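Local atomic coordinates of cellulase IBT99 (Metagenomes, PDB entry 6WBT), a protein that probably hydrolyses 6-phospho-alpha-glucosides as a family 4 glycosidase that binds NAD and a manganese ion. Residues K3-V8 / A79-A84; E44-V49 / L66-N71; G227-A232 / T247-A252. All coordinates share one frame; numbering follows the deposited sequence. Where two conformers were deposited one is given.

How the contacts relate
Contacts 1 and 2 both belong to the NAD-binding Rossmann-type region: their centres lie 16 Å apart, their nearest atoms about 7 Å, and both reach the same sheet. The chain makes the helix and strand of contact 2 between the two strands of contact 1. Contact 2 touches the dinucleotide itself through Arg45, whereas in contact 1 the side chain of Ile82 stays about 9 Å from NAD. Contact 3 lies across the chain's centre, in the C-terminal family region, with its centre 37 and 38 Å from those of contacts 1 and 2. There Phe248 stands about 8 Å from the bound glucose 6-phosphate, in contact with pocket residues Trp244 and Met173.

Contact 1 (K3-V8 / A79-A84); sequences KELKIV and ADYIMA
Ile7 and Val8 lie beside Tyr81 and Ile82 as neighbouring parallel strands inside the Rossmann-type sheet, the axes of 5-8 and 81-84 approaching to 4.8 Å. Val8 ties them twice: its N donates to Tyr81 O, and its O accepts from Met83 N at 2.8 Å. Nearer the N-terminal end of the pair, Lys6 O accepts from Asp80 N at 3.0 Å and, weakly, from Tyr81 N.

The Asp80 side chain adds a grip of its own just before the strand begins. Its CB lies 3.7 Å from both Lys6 N and Lys6 O, and its CG packs against Leu5 CD2 at 3.7 Å. With CG beside the backbone N (chi1 -72°), the carboxylate reaches toward the residues leading into the first strand. OD1 meets Lys3 NZ in a salt bridge of 3.3 Å, at the end of an extended lysine chain.

On one side of the sheet Leu5 CD1 and Ile7 CD1 reach Tyr81 obliquely, and helix 321-334 packs on Leu5 and Tyr81. On the other, Val8 CG2 meets Ala79 CB, while helix 114-136 covers Ile82. The remaining carboxylate oxygen, Asp80 OD2, takes Lys6 N on its anti lone pair at 2.9 Å.

Contact 2 (E44-V49 / L66-N71); sequences ERQNKV and LKVTVN. With NAD (nicotinamide-adenine-dinucleotide), chain G.
Gln46 reaches across most of the gap between helix 44-49 and strand 66-69, in a contact that buries a mere 155 Å² and has no clear hydrogen bond across it. The two axes come no nearer than 9.4 Å, and the long Gln46 side chain and Val68 meet in between. With CG anti to the backbone N (chi1 174°) and the chain extended beyond, Gln46 runs alongside Val68, the two side chains pointing opposite ways, and its CG lies 3.8 Å from Val68 CG1. Its amide ends near the carbonyl of Thr69 and the methyl CG1 of Val70.

Arg45, one residue earlier, reaches instead for NAD. Its straight chain passes the adenosine ribose, CD lying 3.6 Å from NAD O3B, and carries the guanidinium to the diphosphate. There NAD O2A lies at the edge of the guanidinium, near its plane; NH2 lies close to it, in a weak and doubtful bond bent to 121°. Glu295 forms a salt bridge with the same NH2, and Gly13 O accepts from NE, which should fix the rotation of the flat group. An alanine here is likely to leave Glu295 without its cationic mate and this diphosphate oxygen without the guanidinium beside it.

At the turn that follows, Asn71 N donates to Thr69 OG1 at 3.0 Å, an ST turn, and Asn71 caps the next helix through Glu74 N. Helix and strand run antiparallel, at 163°, as the second half of a beta-alpha-beta crossover: strand 33-39 lies beside 66-69 in the sheet, Gln46 rests on its Leu38, and helix 296-306 packs against helix 43-60 through Phe299.

Contact 3 (G227-A232 / T247-A252); sequences GYVSEA and TFKNSA
Tyr228 and Phe248 hold the loop 227-232 to the C-terminal part of helix 242-249, by backbone and side chain alike. The one hydrogen bond between the segments runs from Tyr228 N to Phe248 O, 3.2 Å long and nearly straight. Its donor stands well above the carbonyl plane, 55° out of it. Gly227, the first residue beyond helix 216-226, has positive phi and brings its CA to 4.3 Å from Lys249 CA; a beta carbon there would probably run into Phe248 O.

Apolar packing centres on Phe248. Its CB receives Tyr228 CB at 3.9 Å and Val229 CG2 at 3.6 Å, the valine methyl lying at the edge of the Phe248 ring, near its plane. The valine crosses the phenylalanine at about a right angle. With Val229 CG1 anti to the backbone N (chi1 164°), CG2 meets Phe248 and CG1 meets Lys249.

Mixed polar and apolar contacts complete the seam. Lys249, bent at chi3 and chi4, curls back until NZ lies 3.6 Å from Val229 CG1. Ser251 OG approaches the Tyr228 ring obliquely, 3.6 Å from CD2, while the tyrosine hydroxyl is hydrogen-bonded to Pro263 O.

Helix 173-184 touches both aromatics, through Ile177 on Tyr228 and through Met173 and Arg180 on Phe248. The Phe248 ring meets that of Trp244, their planes at about 30°. Since Trp244 and Met173 line the glucose 6-phosphate pocket, the contact is consistent with a second-shell position around that pocket, in the C-terminal region of this family 4 glycosidase.

Contact 1 (K3-V8 / A79-A84)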
loop_
_atom_site.group_PDB
_atom_site.type_symbol
_atom_site.label_atom_id
_atom_site.label_comp_id
_atom_site.label_asym_id
_atom_site.label_seq_id
_atom_site.Cartn_x
_atom_site.Cartn_y
_atom_site.Cartn_z
ATOM N N LYS A 3 -39.878 -15.294 -12.006
ATOM C CA LYS A 3 -40.655 -14.245 -11.364
ATOM C C LYS A 3 -40.909 -13.108 -12.345
ATOM O O LYS A 3 -40.007 -12.699 -13.084
ATOM C CB LYS A 3 -39.941 -13.704 -10.122
ATOM C CG LYS A 3 -40.654 -12.527 -9.470
ATOM C CD LYS A 3 -39.799 -11.866 -8.403
ATOM C CE LYS A 3 -40.480 -10.619 -7.860
ATOM N NZ LYS A 3 -39.652 -9.928 -6.833
ATOM N N GLU A 4 -42.140 -12.605 -12.347
ATOM C CA GLU A 4 -42.484 -11.458 -13.177
ATOM C C GLU A 4 -41.837 -10.200 -12.609
ATOM O O GLU A 4 -41.899 -9.949 -11.401
ATOM C CB GLU A 4 -44.001 -11.304 -13.245
ATOM C CG GLU A 4 -44.747 -12.624 -13.328
ATOM C CD GLU A 4 -46.247 -12.457 -13.194
ATOM O OE1 GLU A 4 -46.904 -12.124 -14.204
ATOM O OE2 GLU A 4 -46.768 -12.649 -12.076
ATOM N N LEU A 5 -41.218 -9.406 -13.479
ATOM C CA LEU A 5 -40.396 -8.278 -13.066
ATOM C C LEU A 5 -41.061 -6.954 -13.421
ATOM O O LEU A 5 -41.696 -6.827 -14.474
ATOM C CB LEU A 5 -39.014 -8.347 -13.717
ATOM C CG LEU A 5 -38.174 -9.581 -13.387
ATOM C CD1 LEU A 5 -36.920 -9.604 -14.237
ATOM C CD2 LEU A 5 -37.823 -9.608 -11.910
ATOM N N LYS A 6 -40.898 -5.969 -12.539
ATOM C CA LYS A 6 -41.362 -4.606 -12.772
ATOM C C LYS A 6 -40.159 -3.758 -13.168
ATOM O O LYS A 6 -39.322 -3.423 -12.322
ATOM C CB LYS A 6 -42.050 -4.042 -11.531
ATOM C CG LYS A 6 -42.399 -2.564 -11.629
ATOM C CD LYS A 6 -43.026 -2.055 -10.341
ATOM C CE LYS A 6 -43.279 -0.557 -10.404
ATOM N NZ LYS A 6 -43.940 -0.049 -9.170
ATOM N N ILE A 7 -40.070 -3.416 -14.451
ATOM C CA ILE A 7 -38.951 -2.651 -14.989
ATOM C C ILE A 7 -39.346 -1.182 -15.040
ATOM O O ILE A 7 -40.413 -0.836 -15.564
ATOM C CB ILE A 7 -38.546 -3.162 -16.382
ATOM C CG1 ILE A 7 -38.474 -4.690 -16.392
ATOM C CG2 ILE A 7 -37.210 -2.566 -16.796
ATOM C CD1 ILE A 7 -37.440 -5.265 -15.448
ATOM N N VAL A 8 -38.490 -0.319 -14.499
ATOM C CA VAL A 8 -38.737 1.115 -14.442
ATOM C C VAL A 8 -37.609 1.828 -15.173
ATOM O O VAL A 8 -36.429 1.564 -14.914
ATOM C CB VAL A 8 -38.846 1.618 -12.990
ATOM C CG1 VAL A 8 -39.124 3.113 -12.965
ATOM C CG2 VAL A 8 -39.929 0.854 -12.246
ATOM N N ALA A 79 -40.251 -2.078 -7.293
ATOM C CA ALA A 79 -39.468 -2.064 -8.521
ATOM C C ALA A 79 -38.382 -3.132 -8.465
ATOM O O ALA A 79 -37.652 -3.241 -7.477
ATOM C CB ALA A 79 -38.848 -0.687 -8.740
ATOM N N ASP A 80 -38.280 -3.918 -9.534
ATOM C CA ASP A 80 -37.284 -4.976 -9.650
ATOM C C ASP A 80 -36.013 -4.527 -10.356
ATOM O O ASP A 80 -34.916 -4.922 -9.950
ATOM C CB ASP A 80 -37.874 -6.181 -10.392
ATOM C CG ASP A 80 -38.880 -6.941 -9.553
ATOM O OD1 ASP A 80 -38.547 -7.292 -8.403
ATOM O OD2 ASP A 80 -40.001 -7.184 -10.043
ATOM N N TYR A 81 -36.125 -3.718 -11.407
ATOM C CA TYR A 81 -34.956 -3.230 -12.129
ATOM C C TYR A 81 -35.215 -1.807 -12.593
ATOM O O TYR A 81 -36.208 -1.545 -13.278
ATOM C CB TYR A 81 -34.618 -4.137 -13.316
ATOM C CG TYR A 81 -34.037 -5.466 -12.892
ATOM C CD1 TYR A 81 -34.843 -6.590 -12.759
ATOM C CD2 TYR A 81 -32.684 -5.593 -12.604
ATOM C CE1 TYR A 81 -34.316 -7.803 -12.362
ATOM C CE2 TYR A 81 -32.148 -6.803 -12.208
ATOM C CZ TYR A 81 -32.968 -7.904 -12.087
ATOM O OH TYR A 81 -32.435 -9.108 -11.692
ATOM N N ILE A 82 -34.320 -0.896 -12.224
ATOM C CA ILE A 82 -34.442 0.520 -12.547
ATOM C C ILE A 82 -33.318 0.882 -13.507
ATOM O O ILE A 82 -32.136 0.797 -13.153
ATOM C CB ILE A 82 -34.392 1.401 -11.288
ATOM C CG1 ILE A 82 -35.542 1.059 -10.334
ATOM C CG2 ILE A 82 -34.437 2.873 -11.670
ATOM C CD1 ILE A 82 -35.210 -0.017 -9.314
HETATM N N MSE A 83 -33.685 1.283 -14.719
HETATM C CA MSE A 83 -32.704 1.718 -15.703
HETATM C C MSE A 83 -32.681 3.240 -15.786
HETATM O O MSE A 83 -33.573 3.856 -16.368
HETATM C CB MSE A 83 -33.002 1.102 -17.072
HETATM C CG MSE A 83 -32.859 -0.413 -17.104
HETATM SE SE MSE A 83 -33.129 -1.182 -18.877
HETATM C CE MSE A 83 -35.001 -0.709 -19.136
ATOM N N ALA A 84 -31.652 3.839 -15.191
ATOM C CA ALA A 84 -31.553 5.287 -15.075
ATOM C C ALA A 84 -30.916 5.881 -16.323
ATOM O O ALA A 84 -29.854 5.430 -16.763
ATOM C CB ALA A 84 -30.742 5.671 -13.837
#

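Contact 2 (E44-V49 / L66-N71)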
loop_
_atom_site.group_PDB
_atom_site.type_symbol
_atom_site.label_atom_id
_atom_site.label_comp_id
_atom_site.label_asym_id
_atom_site.label_seq_id
_atom_site.Cartn_x
_atom_site.Cartn_y
_atom_site.Cartn_z
ATOM N N GLU A 44 -44.934 16.626 -19.329
ATOM C CA GLU A 44 -45.297 16.831 -20.729
ATOM C C GLU A 44 -44.275 16.204 -21.672
ATOM O O GLU A 44 -44.644 15.646 -22.712
ATOM C CB GLU A 44 -45.453 18.322 -21.018
ATOM C CG GLU A 44 -46.485 19.018 -20.145
ATOM C CD GLU A 44 -47.763 18.213 -19.997
ATOM O OE1 GLU A 44 -48.040 17.737 -18.876
ATOM O OE2 GLU A 44 -48.486 18.048 -21.003
ATOM N N ARG A 45 -42.987 16.290 -21.331
ATOM C CA ARG A 45 -41.963 15.696 -22.184
ATOM C C ARG A 45 -42.065 14.177 -22.193
ATOM O O ARG A 45 -41.869 13.541 -23.236
ATOM C CB ARG A 45 -40.571 16.134 -21.725
ATOM C CG ARG A 45 -39.435 15.549 -22.552
ATOM C CD ARG A 45 -38.077 15.915 -21.975
ATOM N NE ARG A 45 -36.983 15.326 -22.744
ATOM C CZ ARG A 45 -36.346 15.947 -23.731
ATOM N NH1 ARG A 45 -36.686 17.183 -24.072
ATOM N NH2 ARG A 45 -35.363 15.334 -24.378
ATOM N N GLN A 46 -42.373 13.576 -21.042
ATOM C CA GLN A 46 -42.474 12.122 -20.974
ATOM C C GLN A 46 -43.708 11.614 -21.709
ATOM O O GLN A 46 -43.671 10.541 -22.325
ATOM C CB GLN A 46 -42.494 11.666 -19.515
ATOM C CG GLN A 46 -42.742 10.179 -19.341
ATOM C CD GLN A 46 -42.539 9.720 -17.917
ATOM O OE1 GLN A 46 -41.597 8.988 -17.621
ATOM N NE2 GLN A 46 -43.423 10.148 -17.022
ATOM N N ASN A 47 -44.809 12.367 -21.662
ATOM C CA ASN A 47 -46.028 11.928 -22.334
ATOM C C ASN A 47 -45.857 11.888 -23.848
ATOM O O ASN A 47 -46.483 11.059 -24.516
ATOM C CB ASN A 47 -47.199 12.834 -21.953
ATOM C CG ASN A 47 -47.626 12.657 -20.509
ATOM O OD1 ASN A 47 -47.884 13.631 -19.801
ATOM N ND2 ASN A 47 -47.700 11.409 -20.062
ATOM N N LYS A 48 -45.018 12.766 -24.404
ATOM C CA LYS A 48 -44.763 12.727 -25.841
ATOM C C LYS A 48 -43.903 11.526 -26.212
ATOM O O LYS A 48 -44.158 10.861 -27.223
ATOM C CB LYS A 48 -44.095 14.026 -26.290
ATOM C CG LYS A 48 -44.911 15.275 -26.003
ATOM C CD LYS A 48 -44.131 16.530 -26.352
ATOM C CE LYS A 48 -44.899 17.782 -25.964
ATOM N NZ LYS A 48 -44.103 19.016 -26.209
ATOM N N VAL A 49 -42.880 11.232 -25.406
ATOM C CA VAL A 49 -42.057 10.053 -25.655
ATOM C C VAL A 49 -42.857 8.782 -25.404
ATOM O O VAL A 49 -42.655 7.768 -26.084
ATOM C CB VAL A 49 -40.780 10.102 -24.797
ATOM C CG1 VAL A 49 -39.870 8.927 -25.123
ATOM C CG2 VAL A 49 -40.050 11.419 -25.006
ATOM N N LEU A 66 -47.891 -0.902 -20.355
ATOM C CA LEU A 66 -47.043 0.257 -20.118
ATOM C C LEU A 66 -47.729 1.206 -19.145
ATOM O O LEU A 66 -48.874 1.613 -19.371
ATOM C CB LEU A 66 -46.731 0.988 -21.426
ATOM C CG LEU A 66 -45.919 2.279 -21.300
ATOM C CD1 LEU A 66 -44.514 1.989 -20.798
ATOM C CD2 LEU A 66 -45.877 3.020 -22.626
ATOM N N LYS A 67 -47.026 1.558 -18.072
ATOM C CA LYS A 67 -47.507 2.521 -17.090
ATOM C C LYS A 67 -46.598 3.743 -17.103
ATOM O O LYS A 67 -45.370 3.609 -17.084
ATOM C CB LYS A 67 -47.552 1.906 -15.690
ATOM C CG LYS A 67 -48.300 0.584 -15.615
ATOM C CD LYS A 67 -49.547 0.685 -14.748
ATOM C CE LYS A 67 -50.609 1.562 -15.392
ATOM N NZ LYS A 67 -51.861 1.598 -14.587
ATOM N N VAL A 68 -47.201 4.927 -17.143
ATOM C CA VAL A 68 -46.472 6.189 -17.178
ATOM C C VAL A 68 -46.890 7.012 -15.971
ATOM O O VAL A 68 -48.086 7.140 -15.683
ATOM C CB VAL A 68 -46.733 6.959 -18.486
ATOM C CG1 VAL A 68 -45.969 8.274 -18.491
ATOM C CG2 VAL A 68 -46.347 6.108 -19.686
ATOM N N THR A 69 -45.908 7.567 -15.265
ATOM C CA THR A 69 -46.194 8.332 -14.060
ATOM C C THR A 69 -45.058 9.307 -13.793
ATOM O O THR A 69 -43.945 9.155 -14.303
ATOM C CB THR A 69 -46.392 7.419 -12.846
ATOM O OG1 THR A 69 -46.691 8.216 -11.693
ATOM C CG2 THR A 69 -45.130 6.615 -12.581
ATOM N N VAL A 70 -45.367 10.320 -12.984
ATOM C CA VAL A 70 -44.372 11.236 -12.444
ATOM C C VAL A 70 -44.244 11.125 -10.934
ATOM O O VAL A 70 -43.441 11.846 -10.338
ATOM C CB VAL A 70 -44.672 12.695 -12.848
ATOM C CG1 VAL A 70 -44.579 12.861 -14.358
ATOM C CG2 VAL A 70 -46.045 13.115 -12.344
ATOM N N ASN A 71 -45.014 10.244 -10.297
ATOM C CA ASN A 71 -44.950 10.062 -8.854
ATOM C C ASN A 71 -43.891 9.019 -8.524
ATOM O O ASN A 71 -43.990 7.879 -9.000
ATOM C CB ASN A 71 -46.302 9.626 -8.308
ATOM C CG ASN A 71 -46.279 9.392 -6.808
ATOM O OD1 ASN A 71 -46.172 8.255 -6.347
ATOM N ND2 ASN A 71 -46.386 10.470 -6.038
HETATM P PA NAD G . -32.744 14.028 -22.633
HETATM O O1A NAD G . -32.446 15.395 -22.114
HETATM O O2A NAD G . -33.289 13.907 -24.018
HETATM O O5B NAD G . -33.726 13.284 -21.603
HETATM C C5B NAD G . -33.340 13.166 -20.206
HETATM C C4B NAD G . -34.573 12.933 -19.367
HETATM O O4B NAD G . -34.206 12.874 -17.962
HETATM C C3B NAD G . -35.668 14.010 -19.461
HETATM O O3B NAD G . -36.930 13.389 -19.674
HETATM C C2B NAD G . -35.624 14.668 -18.078
HETATM O O2B NAD G . -36.830 15.294 -17.697
HETATM C C1B NAD G . -35.248 13.466 -17.224
HETATM N N9A NAD G . -34.764 13.805 -15.891
HETATM C C8A NAD G . -33.994 14.887 -15.546
HETATM N N7A NAD G . -33.715 14.944 -14.268
HETATM C C5A NAD G . -34.351 13.836 -13.728
HETATM C C6A NAD G . -34.437 13.344 -12.411
HETATM N N6A NAD G . -33.861 13.930 -11.365
HETATM N N1A NAD G . -35.155 12.214 -12.213
HETATM C C2A NAD G . -35.734 11.631 -13.271
HETATM N N3A NAD G . -35.720 12.002 -14.548
HETATM C C4A NAD G . -35.005 13.126 -14.718
HETATM O O3 NAD G . -31.418 13.133 -22.528
HETATM P PN NAD G . -30.731 12.093 -23.540
HETATM O O1N NAD G . -31.750 11.091 -23.970
HETATM O O2N NAD G . -29.993 12.856 -24.590
HETATM O O5D NAD G . -29.679 11.392 -22.556
HETATM C C5D NAD G . -30.186 10.815 -21.326
HETATM C C4D NAD G . -29.026 10.451 -20.434
HETATM O O4D NAD G . -28.332 9.316 -21.000
HETATM C C3D NAD G . -27.950 11.533 -20.263
HETATM O O3D NAD G . -27.582 11.631 -18.894
HETATM C C2D NAD G . -26.809 10.954 -21.106
HETATM O O2D NAD G . -25.528 11.491 -20.819
HETATM C C1D NAD G . -26.943 9.476 -20.764
HETATM N N1N NAD G . -26.190 8.602 -21.708
HETATM C C2N NAD G . -25.032 7.997 -21.298
HETATM C C3N NAD G . -24.303 7.202 -22.169
HETATM C C7N NAD G . -23.069 6.519 -21.637
HETATM O O7N NAD G . -22.097 6.372 -22.373
HETATM N N7N NAD G . -23.103 6.070 -20.390
HETATM C C4N NAD G . -24.747 7.052 -23.479
HETATM C C5N NAD G . -25.932 7.638 -23.869
HETATM C C6N NAD G . -26.640 8.405 -22.969
#

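Contact 3 (G227-A232 / T247-A252)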
loop_
_atom_site.group_PDB
_atom_site.type_symbol
_atom_site.label_atom_id
_atom_site.label_comp_id
_atom_site.label_asym_id
_atom_site.label_seq_id
_atom_site.Cartn_x
_atom_site.Cartn_y
_atom_site.Cartn_z
ATOM N N GLY A 227 -7.690 5.790 -37.795
ATOM C CA GLY A 227 -8.491 5.883 -36.594
ATOM C C GLY A 227 -9.440 4.699 -36.478
ATOM O O GLY A 227 -9.242 3.635 -37.072
ATOM N N TYR A 228 -10.495 4.905 -35.693
ATOM C CA TYR A 228 -11.537 3.903 -35.517
ATOM C C TYR A 228 -12.555 3.902 -36.651
ATOM O O TYR A 228 -13.656 3.364 -36.481
ATOM C CB TYR A 228 -12.244 4.114 -34.175
ATOM C CG TYR A 228 -11.402 3.740 -32.976
ATOM C CD1 TYR A 228 -10.654 2.571 -32.967
ATOM C CD2 TYR A 228 -11.352 4.559 -31.855
ATOM C CE1 TYR A 228 -9.883 2.224 -31.873
ATOM C CE2 TYR A 228 -10.583 4.222 -30.757
ATOM C CZ TYR A 228 -9.851 3.053 -30.772
ATOM O OH TYR A 228 -9.084 2.712 -29.681
ATOM N N VAL A 229 -12.215 4.485 -37.797
ATOM C CA VAL A 229 -13.114 4.588 -38.939
ATOM C C VAL A 229 -12.646 3.625 -40.020
ATOM O O VAL A 229 -11.479 3.656 -40.428
ATOM C CB VAL A 229 -13.177 6.027 -39.479
ATOM C CG1 VAL A 229 -13.785 6.044 -40.870
ATOM C CG2 VAL A 229 -13.982 6.909 -38.541
ATOM N N SER A 230 -13.555 2.771 -40.476
ATOM C CA SER A 230 -13.331 1.904 -41.621
ATOM C C SER A 230 -14.333 2.250 -42.713
ATOM O O SER A 230 -15.254 3.049 -42.516
ATOM C CB SER A 230 -13.451 0.424 -41.231
ATOM O OG SER A 230 -14.763 0.118 -40.794
ATOM N N GLU A 231 -14.144 1.643 -43.885
ATOM C CA GLU A 231 -15.076 1.862 -44.984
ATOM C C GLU A 231 -16.421 1.191 -44.735
ATOM O O GLU A 231 -17.432 1.637 -45.287
ATOM C CB GLU A 231 -14.465 1.371 -46.296
ATOM C CG GLU A 231 -13.151 2.055 -46.644
ATOM C CD GLU A 231 -13.282 3.565 -46.726
ATOM O OE1 GLU A 231 -13.785 4.066 -47.753
ATOM O OE2 GLU A 231 -12.888 4.251 -45.759
ATOM N N ALA A 232 -16.455 0.138 -43.918
ATOM C CA ALA A 232 -17.721 -0.439 -43.487
ATOM C C ALA A 232 -18.339 0.328 -42.327
ATOM O O ALA A 232 -19.541 0.185 -42.075
ATOM C CB ALA A 232 -17.531 -1.906 -43.093
ATOM N N THR A 247 -14.464 12.510 -34.515
ATOM C CA THR A 247 -14.114 12.016 -33.187
ATOM C C THR A 247 -13.365 10.691 -33.265
ATOM O O THR A 247 -12.401 10.473 -32.523
ATOM C CB THR A 247 -15.377 11.871 -32.338
ATOM O OG1 THR A 247 -16.190 13.041 -32.488
ATOM C CG2 THR A 247 -15.015 11.715 -30.878
ATOM N N PHE A 248 -13.794 9.793 -34.155
ATOM C CA PHE A 248 -13.112 8.508 -34.282
ATOM C C PHE A 248 -11.789 8.641 -35.026
ATOM O O PHE A 248 -10.831 7.925 -34.714
ATOM C CB PHE A 248 -14.013 7.498 -34.991
ATOM C CG PHE A 248 -15.143 6.989 -34.144
ATOM C CD1 PHE A 248 -15.018 6.912 -32.766
ATOM C CD2 PHE A 248 -16.332 6.585 -34.728
ATOM C CE1 PHE A 248 -16.061 6.442 -31.988
ATOM C CE2 PHE A 248 -17.375 6.116 -33.957
ATOM C CZ PHE A 248 -17.242 6.043 -32.584
ATOM N N LYS A 249 -11.715 9.542 -36.006
ATOM C CA LYS A 249 -10.507 9.697 -36.807
ATOM C C LYS A 249 -9.394 10.430 -36.069
ATOM O O LYS A 249 -8.244 10.392 -36.522
ATOM C CB LYS A 249 -10.842 10.425 -38.112
ATOM C CG LYS A 249 -9.843 10.185 -39.235
ATOM C CD LYS A 249 -10.311 10.817 -40.536
ATOM C CE LYS A 249 -11.595 10.173 -41.038
ATOM N NZ LYS A 249 -11.413 8.730 -41.361
ATOM N N ASN A 250 -9.699 11.090 -34.949
ATOM C CA ASN A 250 -8.665 11.742 -34.155
ATOM C C ASN A 250 -7.830 10.756 -33.351
ATOM O O ASN A 250 -6.754 11.126 -32.871
ATOM C CB ASN A 250 -9.289 12.772 -33.210
ATOM C CG ASN A 250 -9.225 14.182 -33.759
ATOM O OD1 ASN A 250 -10.164 14.656 -34.396
ATOM N ND2 ASN A 250 -8.110 14.861 -33.516
ATOM N N SER A 251 -8.298 9.515 -33.192
ATOM C CA SER A 251 -7.543 8.514 -32.449
ATOM C C SER A 251 -6.276 8.076 -33.168
ATOM O O SER A 251 -5.443 7.396 -32.557
ATOM C CB SER A 251 -8.425 7.295 -32.170
ATOM O OG SER A 251 -9.572 7.654 -31.420
ATOM N N ALA A 252 -6.110 8.443 -34.442
ATOM C CA ALA A 252 -4.905 8.067 -35.174
ATOM C C ALA A 252 -3.671 8.744 -34.594
ATOM O O ALA A 252 -2.612 8.118 -34.469
ATOM C CB ALA A 252 -5.063 8.414 -36.655
#